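Local coordinates for protein cytochrome oxidase subunit II (Rhodothermus marinus, PDB 1W2L) that forms the cytochrome c domain of a caa3-type oxygen reductase and probably relays electrons through its covalently bound heme c toward the oxidase's copper A centre, at residues E54-L57 / R58-I61; A81-S84 / E85-A89; R42-E45 / D46-A50. All blocks are in the same frame, centred on the assembly; numbering follows the deposited sequence.

Overall arrangement
Contact 1 is the hub: helix 54-62 runs up to the heme c, and the other two contacts touch it without meeting each other. Contact 2, at the start of helix 85-96, lies about 11 Å from contact 1, centre to centre. A salt bridge from Arg58 NH2 to Glu85 OE1 (2.5 Å) joins them, with Ile61 CG2 packed on Leu83 CD1 at 3.6 Å. Contact 3, the hairpin 42-50, lies about 15 Å from contact 1 between centres, and its Phe44 CZ is 3.6 Å from Tyr56 CE1. Contacts 1 and 3 both reach the same heme propionate, through Tyr56 and Arg42. Contacts 2 and 3 lie on opposite sides of the chain's centre, with nearest atoms about 16 Å apart.

Contact 1: E54-L57 / R58-I61; sequences ENYL and RESI. With HEC (heme c), chain B; ACT (acetate ion), chain D.
The Tyr56 ring carries Ser60 OG over one face, 3.2 Å above its plane and offset toward the CZ end, while the heme propionate oxygen O2A lies at its edge, in plane. Tyr56 OH donates to HEC O2A at 2.6 Å; a phenylalanine in its place would probably leave that propionate oxygen short of one donor. With CG opposite the backbone N (chi1 168°), the ring lies alongside the following turn, so that the hydroxyl of Ser60 sits beneath it. Tyr56 O is gripped twice, by Ser60 N at 2.9 Å and by Ser60 OG at 2.8 Å, the two donors coming from opposite faces of the carbonyl plane. The backbone bond belongs to the regular i to i+4 series of a helix that lines part of the heme pocket of the cytochrome c domain; the hydroxyl supplements it. Leu57 and Ile61 turn their branches to the heme rim: Leu57 CD2 meets HEC CMA at 3.7 Å, and Ile61 CD1 meets HEC CMB at 3.8 Å. Glu59 OE1 stands near Tyr56 CD1, its carboxylate turned 74° from the ring. At the helix start, Glu54 N donates to an acetate ion, probably from the crystallisation liquor, which Tyr38 also holds.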
ATOM      1  N   GLU A  54      -3.747  -5.256  -8.442  1.00 10.77           N
ATOM      2  CA  GLU A  54      -2.385  -5.633  -8.099  1.00 11.44           C
ATOM      3  C   GLU A  54      -1.368  -4.654  -8.641  1.00 10.47           C
ATOM      4  O   GLU A  54      -0.413  -4.257  -7.953  1.00 11.78           O
ATOM      5  CB  GLU A  54      -2.075  -7.022  -8.629  1.00 16.32           C
ATOM      6  CG  GLU A  54      -1.009  -7.821  -7.993  1.00 27.70           C
ATOM      7  CD  GLU A  54      -1.350  -9.216  -7.480  1.00 26.96           C
ATOM      8  OE1 GLU A  54      -2.524  -9.580  -7.165  1.00 29.19           O
ATOM      9  OE2 GLU A  54      -0.457 -10.044  -7.303  1.00 36.62           O
ATOM     10  N   ASN A  55      -1.552  -4.250  -9.922  1.00  9.73           N
ATOM     11  CA  ASN A  55      -0.642  -3.286 -10.516  1.00 10.39           C
ATOM     12  C   ASN A  55      -0.641  -1.958  -9.791  1.00  9.46           C
ATOM     13  O   ASN A  55       0.414  -1.309  -9.631  1.00 10.96           O
ATOM     14  CB  ASN A  55      -0.943  -3.069 -11.990  1.00 11.28           C
ATOM     15  CG  ASN A  55      -0.386  -4.190 -12.844  1.00 13.95           C
ATOM     16  OD1 ASN A  55       0.501  -4.878 -12.420  1.00 26.72           O
ATOM     17  ND2 ASN A  55      -0.926  -4.371 -13.992  1.00 18.80           N
ATOM     18  N   TYR A  56      -1.804  -1.490  -9.355  1.00  9.82           N
ATOM     19  CA  TYR A  56      -1.833  -0.247  -8.601  1.00  9.73           C
ATOM     20  C   TYR A  56      -1.087  -0.361  -7.287  1.00  9.53           C
ATOM     21  O   TYR A  56      -0.382   0.565  -6.885  1.00 10.42           O
ATOM     22  CB  TYR A  56      -3.294   0.194  -8.366  1.00 10.49           C
ATOM     23  CG  TYR A  56      -3.372   1.311  -7.350  1.00  9.94           C
ATOM     24  CD1 TYR A  56      -3.005   2.593  -7.732  1.00 11.64           C
ATOM     25  CD2 TYR A  56      -3.725   1.112  -6.050  1.00  9.97           C
ATOM     26  CE1 TYR A  56      -3.034   3.639  -6.834  1.00 12.02           C
ATOM     27  CE2 TYR A  56      -3.759   2.156  -5.140  1.00  9.83           C
ATOM     28  CZ  TYR A  56      -3.410   3.425  -5.533  1.00 10.29           C
ATOM     29  OH  TYR A  56      -3.423   4.476  -4.664  1.00 11.15           O
ATOM     30  N   LEU A  57      -1.255  -1.464  -6.587  1.00  9.87           N
ATOM     31  CA  LEU A  57      -0.545  -1.654  -5.331  1.00 10.50           C
ATOM     32  C   LEU A  57       0.959  -1.685  -5.581  1.00 10.45           C
ATOM     33  O   LEU A  57       1.737  -1.085  -4.852  1.00 11.77           O
ATOM     34  CB  LEU A  57      -1.041  -2.902  -4.618  1.00 11.23           C
ATOM     35  CG  LEU A  57      -2.509  -2.896  -4.203  1.00 12.27           C
ATOM     36  CD1 LEU A  57      -2.882  -4.225  -3.539  1.00 14.91           C
ATOM     37  CD2 LEU A  57      -2.802  -1.734  -3.282  1.00 13.75           C
ATOM     38  N   ARG A  58       1.382  -2.394  -6.620  1.00 11.09           N
ATOM     39  CA  ARG A  58       2.791  -2.513  -6.975  1.00 13.30           C
ATOM     40  C   ARG A  58       3.349  -1.133  -7.289  1.00 13.01           C
ATOM     41  O   ARG A  58       4.448  -0.777  -6.805  1.00 14.15           O
ATOM     42  CB  ARG A  58       3.006  -3.548  -8.118  1.00 16.25           C
ATOM     43  CG  ARG A  58       4.396  -3.771  -8.630  1.00 16.08           C
ATOM     44  CD  ARG A  58       4.305  -4.710  -9.878  1.00 21.15           C
ATOM     45  NE  ARG A  58       5.706  -4.750 -10.326  1.00 21.91           N
ATOM     46  CZ  ARG A  58       6.674  -5.475  -9.865  1.00 23.56           C
ATOM     47  NH1 ARG A  58       6.376  -6.317  -8.859  1.00 28.13           N
ATOM     48  NH2 ARG A  58       7.913  -5.388 -10.392  1.00 37.48           N
ATOM     49  N   GLU A  59       2.658  -0.375  -8.097  1.00 12.30           N
ATOM     50  CA  GLU A  59       3.072   0.962  -8.530  1.00 13.95           C
ATOM     51  C   GLU A  59       3.166   1.890  -7.305  1.00 12.47           C
ATOM     52  O   GLU A  59       4.051   2.719  -7.161  1.00 13.11           O
ATOM     53  CB  GLU A  59       2.158   1.611  -9.537  1.00 17.02           C
ATOM     54  CG  GLU A  59       2.395   3.037  -9.978  1.00 28.53           C
ATOM     55  CD  GLU A  59       1.320   3.922 -10.552  1.00 35.22           C
ATOM     56  OE1 GLU A  59       0.139   4.010 -10.090  1.00 31.28           O
ATOM     57  OE2 GLU A  59       1.631   4.631 -11.552  1.00 43.99           O
ATOM     58  N   SER A  60       2.213   1.775  -6.393  1.00 11.10           N
ATOM     59  CA  SER A  60       2.172   2.594  -5.208  1.00 10.53           C
ATOM     60  C   SER A  60       3.401   2.354  -4.313  1.00 11.10           C
ATOM     61  O   SER A  60       3.907   3.325  -3.709  1.00 13.31           O
ATOM     62  CB  SER A  60       0.898   2.319  -4.406  1.00 11.40           C
ATOM     63  OG  SER A  60      -0.250   2.752  -5.077  1.00 13.52           O
ATOM     64  N   ILE A  61       3.865   1.138  -4.259  1.00 10.88           N
ATOM     65  CA  ILE A  61       4.994   0.762  -3.412  1.00 11.46           C
ATOM     66  C   ILE A  61       6.316   1.059  -4.099  1.00 12.68           C
ATOM     67  O   ILE A  61       7.236   1.625  -3.488  1.00 15.09           O
ATOM     68  CB  ILE A  61       4.867  -0.742  -3.030  1.00 12.99           C
ATOM     69  CG1 ILE A  61       3.625  -0.981  -2.177  1.00 13.09           C
ATOM     70  CG2 ILE A  61       6.124  -1.217  -2.322  1.00 14.31           C
ATOM     71  CD1 ILE A  61       3.253  -2.441  -2.016  1.00 14.74           C
TER
HETATM   72 FE   HEC B1100       2.125   4.081   1.986  1.00  7.18          FE
HETATM   73  CHA HEC B1100      -0.301   5.359  -0.049  1.00  8.36           C
HETATM   74  CHB HEC B1100       1.675   1.009   0.580  1.00  7.75           C
HETATM   75  CHC HEC B1100       4.601   2.848   3.949  1.00  7.91           C
HETATM   76  CHD HEC B1100       2.299   7.069   3.638  1.00  7.88           C
HETATM   77  NA  HEC B1100       0.930   3.345   0.529  1.00  7.68           N
HETATM   78  C1A HEC B1100       0.007   4.051  -0.218  1.00  7.71           C
HETATM   79  C2A HEC B1100      -0.714   3.096  -1.020  1.00  8.00           C
HETATM   80  C3A HEC B1100      -0.130   1.898  -0.885  1.00  8.17           C
HETATM   81  C4A HEC B1100       0.922   2.026   0.111  1.00  7.15           C
HETATM   82  CMA HEC B1100      -0.543   0.559  -1.496  1.00  9.86           C
HETATM   83  CAA HEC B1100      -1.984   3.456  -1.802  1.00  9.74           C
HETATM   84  CBA HEC B1100      -3.118   3.416  -0.780  1.00 10.88           C
HETATM   85  CGA HEC B1100      -4.556   3.775  -1.288  1.00 11.50           C
HETATM   86  O1A HEC B1100      -5.340   3.951  -0.388  1.00 13.30           O
HETATM   87  O2A HEC B1100      -4.734   3.908  -2.528  1.00 11.68           O
HETATM   88  NB  HEC B1100       2.968   2.263   2.225  1.00  7.73           N
HETATM   89  C1B HEC B1100       2.611   1.163   1.589  1.00  7.88           C
HETATM   90  C2B HEC B1100       3.419   0.011   2.052  1.00  7.87           C
HETATM   91  C3B HEC B1100       4.294   0.561   2.955  1.00  7.79           C
HETATM   92  C4B HEC B1100       4.000   1.948   3.101  1.00  7.70           C
HETATM   93  CMB HEC B1100       3.249  -1.390   1.629  1.00  9.64           C
HETATM   94  CAB HEC B1100       5.395  -0.129   3.726  1.00  9.71           C
HETATM   95  CBB HEC B1100       6.356  -0.847   2.747  1.00 10.75           C
HETATM   96  NC  HEC B1100       3.264   4.802   3.450  1.00  8.06           N
HETATM   97  C1C HEC B1100       4.238   4.096   4.154  1.00  7.27           C
HETATM   98  C2C HEC B1100       4.789   5.015   5.181  1.00  7.98           C
HETATM   99  C3C HEC B1100       4.150   6.176   5.080  1.00  8.40           C
HETATM  100  C4C HEC B1100       3.209   6.079   4.001  1.00  7.91           C
HETATM  101  CMC HEC B1100       5.876   4.573   6.161  1.00  8.80           C
HETATM  102  CAC HEC B1100       4.211   7.386   6.023  1.00 10.13           C
HETATM  103  CBC HEC B1100       5.547   8.067   6.207  1.00 11.60           C
HETATM  104  ND  HEC B1100       1.209   5.867   1.787  1.00  8.78           N
HETATM  105  C1D HEC B1100       1.394   6.952   2.591  1.00  8.11           C
HETATM  106  C2D HEC B1100       0.491   8.017   2.215  1.00  7.97           C
HETATM  107  C3D HEC B1100      -0.192   7.524   1.183  1.00  7.79           C
HETATM  108  C4D HEC B1100       0.228   6.204   0.892  1.00  7.82           C
HETATM  109  CMD HEC B1100       0.400   9.317   2.894  1.00  9.75           C
HETATM  110  CAD HEC B1100      -1.329   8.272   0.382  1.00 10.08           C
HETATM  111  CBD HEC B1100      -0.752   9.213  -0.673  1.00 10.62           C
HETATM  112  CGD HEC B1100      -0.291   8.457  -1.872  1.00 10.76           C
HETATM  113  O1D HEC B1100       0.941   8.381  -2.151  1.00 12.80           O
HETATM  114  O2D HEC B1100      -1.160   7.857  -2.574  1.00 11.71           O
HETATM  115  C   ACT D1102      -5.915  -7.535 -10.244  1.00 14.75           C
HETATM  116  O   ACT D1102      -5.597  -7.343  -9.039  1.00 15.01           O
HETATM  117  OXT ACT D1102      -5.467  -7.110 -11.296  1.00 16.45           O
HETATM  118  CH3 ACT D1102      -7.104  -8.532 -10.413  1.00 18.88           C

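Contact 2: A81-S84 / E85-A89; sequences ASLS and EREVA
Ser84 stands at the N-cap of helix 85-96: the backbone is still extended at Leu83 and Ser84, and turns helical from Glu85 on. Val88 N closes the first turn on Ser84 O at 3.0 Å. The side chains of Ser84 and Glu87 then exchange bonds with each other's backbones, the reciprocal pattern of a capping box. Ser84 OG lies between its own backbone N and carbonyl carbon (chi1 73°), which swings it over the open end of the helix to accept from Glu87 N at 3.1 Å. In return, Ser84 N donates to Glu87 OE1 at 3.0 Å, in an almost straight bond (169°) that meets the oxygen on its anti side, a little out of the carboxylate plane. Glu87 reaches back with an extended chain, and its CG passes 3.2 Å from Ser84 OG. Leu83 crosses this chain at about a right angle, with CD2 3.5 Å from Glu87 OE1, and its CB packs on Val88 CG2 at 3.8 Å. Beyond the cap, Val88 rests on Leu62 of helix 54-62, and Glu87 and Arg86 lie on Leu12 and Leu8 of helix 5-15; the capped end is thus the place where the C-terminal helix meets two others of the cytochrome c fold. The box satisfies two N-H groups at the helix start, and the negative carboxylate of Glu87, held there, is likely to interact favourably with the positive end of the helix dipole.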
ATOM      1  N   ALA A  81      11.348   1.639  -3.252  1.00 15.89           N
ATOM      2  CA  ALA A  81      11.662   1.379  -4.640  1.00 17.96           C
ATOM      3  C   ALA A  81      12.670   0.248  -4.769  1.00 19.68           C
ATOM      4  O   ALA A  81      12.719  -0.313  -5.875  1.00 22.93           O
ATOM      5  CB  ALA A  81      12.251   2.604  -5.308  1.00 20.47           C
ATOM      6  N   SER A  82      13.416  -0.052  -3.727  1.00 20.89           N
ATOM      7  CA  SER A  82      14.409  -1.099  -3.613  1.00 26.43           C
ATOM      8  C   SER A  82      13.884  -2.435  -3.135  1.00 23.96           C
ATOM      9  O   SER A  82      14.623  -3.435  -3.140  1.00 32.87           O
ATOM     10  CB  SER A  82      15.515  -0.564  -2.673  1.00 32.21           C
ATOM     11  OG  SER A  82      15.216  -0.913  -1.338  1.00 52.12           O
ATOM     12  N   LEU A  83      12.594  -2.578  -2.810  1.00 21.25           N
ATOM     13  CA  LEU A  83      12.092  -3.875  -2.378  1.00 20.46           C
ATOM     14  C   LEU A  83      12.202  -4.921  -3.486  1.00 21.65           C
ATOM     15  O   LEU A  83      11.978  -4.649  -4.670  1.00 20.96           O
ATOM     16  CB  LEU A  83      10.627  -3.762  -1.932  1.00 17.42           C
ATOM     17  CG  LEU A  83      10.378  -2.953  -0.662  1.00 17.66           C
ATOM     18  CD1 LEU A  83       8.912  -2.639  -0.533  1.00 19.04           C
ATOM     19  CD2 LEU A  83      10.916  -3.679   0.564  1.00 23.55           C
ATOM     20  N   SER A  84      12.506  -6.141  -3.067  1.00 22.29           N
ATOM     21  CA  SER A  84      12.625  -7.266  -3.988  1.00 21.70           C
ATOM     22  C   SER A  84      11.257  -7.743  -4.493  1.00 20.48           C
ATOM     23  O   SER A  84      10.227  -7.409  -3.918  1.00 19.36           O
ATOM     24  CB  SER A  84      13.287  -8.464  -3.324  1.00 25.87           C
ATOM     25  OG  SER A  84      12.353  -9.048  -2.419  1.00 25.07           O
ATOM     26  N   GLU A  85      11.251  -8.531  -5.579  1.00 22.15           N
ATOM     27  CA  GLU A  85      10.006  -9.035  -6.126  1.00 21.17           C
ATOM     28  C   GLU A  85       9.237  -9.868  -5.088  1.00 20.03           C
ATOM     29  O   GLU A  85       8.012  -9.760  -5.010  1.00 18.27           O
ATOM     30  CB  GLU A  85      10.273  -9.825  -7.417  1.00 25.66           C
ATOM     31  CG  GLU A  85      10.555  -8.852  -8.578  1.00 32.22           C
ATOM     32  CD  GLU A  85       9.398  -7.988  -9.042  1.00 37.94           C
ATOM     33  OE1 GLU A  85       9.379  -6.743  -8.905  1.00 42.54           O
ATOM     34  OE2 GLU A  85       8.425  -8.546  -9.621  1.00 53.58           O
ATOM     35  N   ARG A  86       9.929 -10.671  -4.300  1.00 20.11           N
ATOM     36  CA  ARG A  86       9.251 -11.510  -3.280  1.00 20.29           C
ATOM     37  C   ARG A  86       8.625 -10.613  -2.230  1.00 17.91           C
ATOM     38  O   ARG A  86       7.514 -10.844  -1.804  1.00 17.29           O
ATOM     39  CB  ARG A  86      10.236 -12.509  -2.654  1.00 25.88           C
ATOM     40  CG  ARG A  86       9.864 -13.288  -1.424  1.00 24.17           C
ATOM     41  CD  ARG A  86      10.928 -14.331  -1.041  1.00 28.81           C
ATOM     42  NE  ARG A  86      10.503 -15.091   0.129  1.00 34.33           N
ATOM     43  CZ  ARG A  86      10.292 -15.690   1.253  1.00 39.62           C
ATOM     44  NH1 ARG A  86      11.195 -15.643   2.267  1.00 51.06           N
ATOM     45  NH2 ARG A  86       9.192 -16.423   1.558  1.00 40.44           N
ATOM     46  N   GLU A  87       9.360  -9.587  -1.793  1.00 17.66           N
ATOM     47  CA  GLU A  87       8.848  -8.696  -0.746  1.00 15.57           C
ATOM     48  C   GLU A  87       7.637  -7.942  -1.241  1.00 14.79           C
ATOM     49  O   GLU A  87       6.692  -7.781  -0.489  1.00 13.19           O
ATOM     50  CB  GLU A  87       9.953  -7.715  -0.345  1.00 18.10           C
ATOM     51  CG  GLU A  87      11.057  -8.407   0.469  1.00 21.88           C
ATOM     52  CD  GLU A  87      12.244  -7.495   0.751  1.00 27.41           C
ATOM     53  OE1 GLU A  87      12.575  -6.661  -0.132  1.00 28.24           O
ATOM     54  OE2 GLU A  87      12.887  -7.596   1.824  1.00 39.30           O
ATOM     55  N   VAL A  88       7.647  -7.450  -2.482  1.00 14.42           N
ATOM     56  CA  VAL A  88       6.468  -6.737  -2.995  1.00 13.62           C
ATOM     57  C   VAL A  88       5.284  -7.696  -3.052  1.00 12.88           C
ATOM     58  O   VAL A  88       4.167  -7.345  -2.668  1.00 12.90           O
ATOM     59  CB  VAL A  88       6.746  -6.100  -4.373  1.00 14.50           C
ATOM     60  CG1 VAL A  88       5.488  -5.521  -4.986  1.00 16.83           C
ATOM     61  CG2 VAL A  88       7.825  -5.024  -4.197  1.00 17.00           C
ATOM     62  N   ALA A  89       5.519  -8.896  -3.584  1.00 14.19           N
ATOM     63  CA  ALA A  89       4.448  -9.860  -3.693  1.00 14.87           C
ATOM     64  C   ALA A  89       3.852 -10.172  -2.313  1.00 12.99           C
ATOM     65  O   ALA A  89       2.619 -10.317  -2.164  1.00 14.80           O
ATOM     66  CB  ALA A  89       4.923 -11.139  -4.352  1.00 15.10           C
TER

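Contact 3: R42-E45 / D46-A50; sequences RTFE and DGTTA. With HEC (heme c), chain B.
Ala50 O accepts from Arg42 N at 2.8 Å in a nearly straight bond, and Ala50 N returns a bond to Arg42 O at 2.9 Å; the two residues form an antiparallel hydrogen-bonded pair of the two short strands. Thr43 and Thr49, the adjacent non-hydrogen-bonded pair, place their side chains side by side, with Thr43 OG1 against Thr49 CG2 at 3.7 Å. Phe44 turns its ring edge to the returning strand. There the methyl CB of Ala50 touches CE2 of Phe44 at 3.7 Å, near the ring plane. Arg42 curls away from the strands: bends at chi2 (-50°) and chi3 (-63°) bring its guanidinium edge-on to a heme propionate. Its NE donates to HEC O2A at 2.9 Å, the oxygen that Tyr56 OH also holds, and NH1 comes within 2.9 Å of HEC O1A. This positive group probably offsets the propionate charge; NH1 is also modelled as linked covalently to a Tris molecule, probably from the crystallisation liquor. Outside the hairpin, Thr43 and Glu45 make backbone bonds to Gln70 and Val68. The chain reverses through a type I turn from Phe44 to Gly47, closed by Gly47 N on Phe44 O. Gly47 has a positive phi of 92°, where a side chain would jam against the preceding carbonyl. With Phe44 N bonded to Thr48 O, this is the classic 3:5 hairpin, a type I turn followed by a G1 beta bulge.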
ATOM      1  N   ARG A  42     -10.017   4.332  -6.151  1.00 17.80           N
ATOM      2  CA  ARG A  42      -9.208   5.418  -5.653  1.00 16.02           C
ATOM      3  C   ARG A  42      -9.383   6.675  -6.505  1.00 17.75           C
ATOM      4  O   ARG A  42      -9.424   6.578  -7.726  1.00 20.67           O
ATOM      5  CB  ARG A  42      -7.727   5.045  -5.599  1.00 16.17           C
ATOM      6  CG  ARG A  42      -7.397   3.672  -5.103  1.00 14.27           C
ATOM      7  CD  ARG A  42      -8.032   3.260  -3.815  1.00 13.62           C
ATOM      8  NE  ARG A  42      -7.659   4.056  -2.673  1.00 14.20           N
ATOM      9  CZ  ARG A  42      -8.392   4.720  -1.823  1.00 15.46           C
ATOM     10  NH1 ARG A  42      -7.785   5.363  -0.827  1.00 16.70           N
ATOM     11  NH2 ARG A  42      -9.726   4.770  -1.928  1.00 19.75           N
ATOM     12  N   THR A  43      -9.406   7.814  -5.847  1.00 17.31           N
ATOM     13  CA  THR A  43      -9.396   9.107  -6.530  1.00 19.55           C
ATOM     14  C   THR A  43      -8.082   9.808  -6.231  1.00 16.63           C
ATOM     15  O   THR A  43      -7.715   9.883  -5.041  1.00 18.54           O
ATOM     16  CB  THR A  43     -10.571   9.993  -6.086  1.00 20.22           C
ATOM     17  OG1 THR A  43     -11.748   9.259  -6.419  1.00 26.27           O
ATOM     18  CG2 THR A  43     -10.561  11.314  -6.859  1.00 22.14           C
ATOM     19  N   PHE A  44      -7.410  10.319  -7.232  1.00 18.25           N
ATOM     20  CA  PHE A  44      -6.119  10.971  -7.054  1.00 18.12           C
ATOM     21  C   PHE A  44      -6.214  12.470  -7.007  1.00 16.92           C
ATOM     22  O   PHE A  44      -7.243  13.077  -7.270  1.00 18.42           O
ATOM     23  CB  PHE A  44      -5.189  10.494  -8.187  1.00 20.96           C
ATOM     24  CG  PHE A  44      -5.112   8.990  -8.223  1.00 19.20           C
ATOM     25  CD1 PHE A  44      -4.592   8.311  -7.159  1.00 19.02           C
ATOM     26  CD2 PHE A  44      -5.586   8.293  -9.299  1.00 22.75           C
ATOM     27  CE1 PHE A  44      -4.562   6.940  -7.156  1.00 18.51           C
ATOM     28  CE2 PHE A  44      -5.549   6.902  -9.336  1.00 26.16           C
ATOM     29  CZ  PHE A  44      -5.029   6.238  -8.239  1.00 23.48           C
ATOM     30  N   GLU A  45      -5.075  13.113  -6.684  1.00 19.90           N
ATOM     31  CA  GLU A  45      -5.073  14.546  -6.459  1.00 22.48           C
ATOM     32  C   GLU A  45      -5.534  15.283  -7.735  1.00 25.24           C
ATOM     33  O   GLU A  45      -6.027  16.380  -7.558  1.00 30.78           O
ATOM     34  CB  GLU A  45      -3.736  15.090  -6.014  1.00 29.10           C
ATOM     35  CG  GLU A  45      -2.705  14.300  -5.303  1.00 40.34           C
ATOM     36  CD  GLU A  45      -1.354  15.014  -5.303  1.00 44.41           C
ATOM     37  OE1 GLU A  45      -1.051  15.647  -4.270  1.00 48.25           O
ATOM     38  OE2 GLU A  45      -0.653  14.934  -6.354  1.00 42.64           O
ATOM     39  N   ASP A  46      -5.354  14.689  -8.897  1.00 26.85           N
ATOM     40  CA  ASP A  46      -5.772  15.289 -10.163  1.00 30.70           C
ATOM     41  C   ASP A  46      -7.210  14.986 -10.557  1.00 30.46           C
ATOM     42  O   ASP A  46      -7.630  15.440 -11.625  1.00 36.94           O
ATOM     43  CB  ASP A  46      -4.908  14.798 -11.329  1.00 40.21           C
ATOM     44  CG  ASP A  46      -4.685  13.292 -11.165  1.00 42.29           C
ATOM     45  OD1 ASP A  46      -5.677  12.545 -11.089  1.00 45.08           O
ATOM     46  OD2 ASP A  46      -3.517  12.854 -11.094  1.00 70.02           O
ATOM     47  N   GLY A  47      -7.963  14.262  -9.748  1.00 28.19           N
ATOM     48  CA  GLY A  47      -9.359  14.019 -10.006  1.00 31.66           C
ATOM     49  C   GLY A  47      -9.595  12.742 -10.796  1.00 32.29           C
ATOM     50  O   GLY A  47     -10.732  12.269 -10.910  1.00 33.09           O
ATOM     51  N   THR A  48      -8.508  12.138 -11.304  1.00 29.34           N
ATOM     52  CA  THR A  48      -8.615  10.852 -11.989  1.00 30.43           C
ATOM     53  C   THR A  48      -8.861   9.759 -10.952  1.00 26.07           C
ATOM     54  O   THR A  48      -8.650   9.970  -9.779  1.00 24.48           O
ATOM     55  CB  THR A  48      -7.353  10.572 -12.821  1.00 35.36           C
ATOM     56  OG1 THR A  48      -6.210  10.496 -11.971  1.00 38.36           O
ATOM     57  CG2 THR A  48      -7.129  11.692 -13.844  1.00 40.90           C
ATOM     58  N   THR A  49      -9.311   8.612 -11.404  1.00 31.47           N
ATOM     59  CA  THR A  49      -9.635   7.497 -10.550  1.00 27.06           C
ATOM     60  C   THR A  49      -9.072   6.224 -11.151  1.00 29.56           C
ATOM     61  O   THR A  49      -8.812   6.146 -12.357  1.00 34.56           O
ATOM     62  CB  THR A  49     -11.157   7.341 -10.406  1.00 32.29           C
ATOM     63  OG1 THR A  49     -11.658   7.000 -11.686  1.00 44.90           O
ATOM     64  CG2 THR A  49     -11.847   8.656 -10.072  1.00 44.59           C
ATOM     65  N   ALA A  50      -8.945   5.243 -10.301  1.00 27.12           N
ATOM     66  CA  ALA A  50      -8.508   3.937 -10.736  1.00 27.75           C
ATOM     67  C   ALA A  50      -8.922   2.922  -9.688  1.00 21.11           C
ATOM     68  O   ALA A  50      -9.030   3.244  -8.506  1.00 21.32           O
ATOM     69  CB  ALA A  50      -6.995   3.830 -10.879  1.00 31.27           C
TER
HETATM   70 FE   HEC B1100       2.125   4.081   1.986  1.00  7.18          FE
HETATM   71  CHA HEC B1100      -0.301   5.359  -0.049  1.00  8.36           C
HETATM   72  CHB HEC B1100       1.675   1.009   0.580  1.00  7.75           C
HETATM   73  CHC HEC B1100       4.601   2.848   3.949  1.00  7.91           C
HETATM   74  CHD HEC B1100       2.299   7.069   3.638  1.00  7.88           C
HETATM   75  NA  HEC B1100       0.930   3.345   0.529  1.00  7.68           N
HETATM   76  C1A HEC B1100       0.007   4.051  -0.218  1.00  7.71           C
HETATM   77  C2A HEC B1100      -0.714   3.096  -1.020  1.00  8.00           C
HETATM   78  C3A HEC B1100      -0.130   1.898  -0.885  1.00  8.17           C
HETATM   79  C4A HEC B1100       0.922   2.026   0.111  1.00  7.15           C
HETATM   80  CMA HEC B1100      -0.543   0.559  -1.496  1.00  9.86           C
HETATM   81  CAA HEC B1100      -1.984   3.456  -1.802  1.00  9.74           C
HETATM   82  CBA HEC B1100      -3.118   3.416  -0.780  1.00 10.88           C
HETATM   83  CGA HEC B1100      -4.556   3.775  -1.288  1.00 11.50           C
HETATM   84  O1A HEC B1100      -5.340   3.951  -0.388  1.00 13.30           O
HETATM   85  O2A HEC B1100      -4.734   3.908  -2.528  1.00 11.68           O
HETATM   86  NB  HEC B1100       2.968   2.263   2.225  1.00  7.73           N
HETATM   87  C1B HEC B1100       2.611   1.163   1.589  1.00  7.88           C
HETATM   88  C2B HEC B1100       3.419   0.011   2.052  1.00  7.87           C
HETATM   89  C3B HEC B1100       4.294   0.561   2.955  1.00  7.79           C
HETATM   90  C4B HEC B1100       4.000   1.948   3.101  1.00  7.70           C
HETATM   91  CMB HEC B1100       3.249  -1.390   1.629  1.00  9.64           C
HETATM   92  CAB HEC B1100       5.395  -0.129   3.726  1.00  9.71           C
HETATM   93  CBB HEC B1100       6.356  -0.847   2.747  1.00 10.75           C
HETATM   94  NC  HEC B1100       3.264   4.802   3.450  1.00  8.06           N
HETATM   95  C1C HEC B1100       4.238   4.096   4.154  1.00  7.27           C
HETATM   96  C2C HEC B1100       4.789   5.015   5.181  1.00  7.98           C
HETATM   97  C3C HEC B1100       4.150   6.176   5.080  1.00  8.40           C
HETATM   98  C4C HEC B1100       3.209   6.079   4.001  1.00  7.91           C
HETATM   99  CMC HEC B1100       5.876   4.573   6.161  1.00  8.80           C
HETATM  100  CAC HEC B1100       4.211   7.386   6.023  1.00 10.13           C
HETATM  101  CBC HEC B1100       5.547   8.067   6.207  1.00 11.60           C
HETATM  102  ND  HEC B1100       1.209   5.867   1.787  1.00  8.78           N
HETATM  103  C1D HEC B1100       1.394   6.952   2.591  1.00  8.11           C
HETATM  104  C2D HEC B1100       0.491   8.017   2.215  1.00  7.97           C
HETATM  105  C3D HEC B1100      -0.192   7.524   1.183  1.00  7.79           C
HETATM  106  C4D HEC B1100       0.228   6.204   0.892  1.00  7.82           C
HETATM  107  CMD HEC B1100       0.400   9.317   2.894  1.00  9.75           C
HETATM  108  CAD HEC B1100      -1.329   8.272   0.382  1.00 10.08           C
HETATM  109  CBD HEC B1100      -0.752   9.213  -0.673  1.00 10.62           C
HETATM  110  CGD HEC B1100      -0.291   8.457  -1.872  1.00 10.76           C
HETATM  111  O1D HEC B1100       0.941   8.381  -2.151  1.00 12.80           O
HETATM  112  O2D HEC B1100      -1.160   7.857  -2.574  1.00 11.71           O
HETATM  113  O   HOH W   1      -1.491  12.216  -8.329  1.00 35.40           O